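Local coordinates for protein phosphopantetheine adenylyltransferase (Archaeoglobus fulgidus, PDB 3DO8) that probably transfers an adenylyl group reversibly from ATP to 4'-phosphopantetheine, giving dephospho-CoA and pyrophosphate in coenzyme A biosynthesis, at residues A[97-100]-A[101-104]. Sequence-based numbering, arbitrary orientation.
Sequences YEMA and LKIN
The carbonyls of Tyr97 to Ala100 each accept an i to i+4 backbone hydrogen bond, from Leu101 to Asn104 in turn, the shortest being Ile103 N to Met99 O at 2.8 Å. Their N-H...O angles of 157° to 162° are those of regular alpha-helix, here the first turns of helix 97-110. One turn apart on the helix, Leu101 lies over one face of the Tyr97 ring, its CG 4.2 Å above the plane and displaced toward the rim. Both methyls reach the phenol end: Leu101 CD1 is 3.9 Å from Tyr97 CE2, and Leu101 CD2 is 3.9 Å from Tyr97 OH. With CG anti to the backbone N (chi1 179°), and so beside the carbonyl carbon, the Tyr97 ring sits where the Leu101 branch can reach it. Met99 and Ile103 form a second apolar pair, their side chains crossing at about a right angle; the bent thioether chain returns Met99 CE to 4.0 Å from Ile103 CG1. Ala100 and Ile103 face the sheet, packing on Leu90 of strand 89-92 within this beta-alpha-beta unit. An alanine in place of Leu101 would probably open a gap beside the outer part of the Tyr97 ring, leaving it positioned more by its polar partners. Tyr97 OH is hydrogen-bonded to Asp121 of the second subunit, while Lys119 of its own chain makes a cation-pi contact with the ring. Leu101 also packs on that Asp121, which is consistent with the tyrosine being positioned both by its own helix and by the subunit interface.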
loop_
_atom_site.group_PDB
_atom_site.type_symbol
_atom_site.label_atom_id
_atom_site.label_comp_id
_atom_site.label_asym_id
_atom_site.label_seq_id
_atom_site.Cartn_x
_atom_site.Cartn_y
_atom_site.Cartn_z
ATOM N N TYR A 97 2.072 10.985 -4.915
ATOM C CA TYR A 97 3.084 10.664 -3.901
ATOM C C TYR A 97 3.900 11.891 -3.451
ATOM O O TYR A 97 4.161 12.073 -2.260
ATOM C CB TYR A 97 3.990 9.554 -4.420
ATOM C CG TYR A 97 5.099 9.142 -3.491
ATOM C CD1 TYR A 97 4.852 8.543 -2.268
ATOM C CD2 TYR A 97 6.409 9.342 -3.837
ATOM C CE1 TYR A 97 5.874 8.174 -1.421
ATOM C CE2 TYR A 97 7.436 8.970 -3.001
ATOM C CZ TYR A 97 7.168 8.376 -1.793
ATOM O OH TYR A 97 8.200 8.009 -0.968
ATOM N N GLU A 98 4.289 12.755 -4.393
ATOM C CA GLU A 98 5.033 13.944 -3.993
ATOM C C GLU A 98 4.195 14.791 -3.036
ATOM O O GLU A 98 4.731 15.365 -2.069
ATOM C CB GLU A 98 5.465 14.748 -5.219
ATOM C CG GLU A 98 6.619 14.073 -5.937
ATOM C CD GLU A 98 6.902 14.662 -7.324
ATOM O OE1 GLU A 98 6.039 14.531 -8.215
ATOM O OE2 GLU A 98 7.982 15.245 -7.507
ATOM N N MET A 99 2.888 14.868 -3.275
ATOM C CA MET A 99 2.028 15.676 -2.417
ATOM C C MET A 99 1.942 15.020 -1.034
ATOM O O MET A 99 1.901 15.723 -0.012
ATOM C CB MET A 99 0.645 15.897 -3.002
ATOM C CG MET A 99 -0.259 16.807 -2.145
ATOM S SD MET A 99 0.233 18.571 -2.160
ATOM C CE MET A 99 -0.227 19.092 -0.492
ATOM N N ALA A 100 1.919 13.690 -0.986
ATOM C CA ALA A 100 1.960 12.978 0.312
ATOM C C ALA A 100 3.204 13.345 1.120
ATOM O O ALA A 100 3.145 13.558 2.322
ATOM C CB ALA A 100 1.947 11.488 0.094
ATOM N N LEU A 101 4.356 13.374 0.465
ATOM C CA LEU A 101 5.570 13.768 1.179
ATOM C C LEU A 101 5.443 15.195 1.719
ATOM O O LEU A 101 5.849 15.474 2.843
ATOM C CB LEU A 101 6.794 13.663 0.290
ATOM C CG LEU A 101 7.111 12.228 -0.181
ATOM C CD1 LEU A 101 8.236 12.316 -1.232
ATOM C CD2 LEU A 101 7.456 11.291 0.975
ATOM N N LYS A 102 4.852 16.066 0.920
ATOM C CA LYS A 102 4.605 17.473 1.321
ATOM C C LYS A 102 3.657 17.561 2.539
ATOM O O LYS A 102 3.873 18.362 3.480
ATOM C CB LYS A 102 4.076 18.299 0.137
ATOM C CG LYS A 102 3.786 19.749 0.428
ATOM C CD LYS A 102 5.031 20.509 0.700
ATOM C CE LYS A 102 4.830 22.004 0.464
ATOM N NZ LYS A 102 6.120 22.716 0.630
ATOM N N ILE A 103 2.608 16.757 2.490
ATOM C CA ILE A 103 1.673 16.631 3.615
ATOM C C ILE A 103 2.433 16.315 4.927
ATOM O O ILE A 103 2.239 16.983 5.938
ATOM C CB ILE A 103 0.550 15.628 3.321
ATOM C CG1 ILE A 103 -0.455 16.213 2.289
ATOM C CG2 ILE A 103 -0.153 15.216 4.610
ATOM C CD1 ILE A 103 -1.362 15.196 1.564
ATOM N N ASN A 104 3.320 15.316 4.902
ATOM C CA ASN A 104 4.053 14.960 6.116
ATOM C C ASN A 104 5.032 16.059 6.529
ATOM O O ASN A 104 5.210 16.308 7.715
ATOM C CB ASN A 104 4.774 13.616 5.983
ATOM C CG ASN A 104 3.886 12.459 6.373
ATOM O OD1 ASN A 104 2.862 12.667 7.082
ATOM N ND2 ASN A 104 4.262 11.247 5.979
#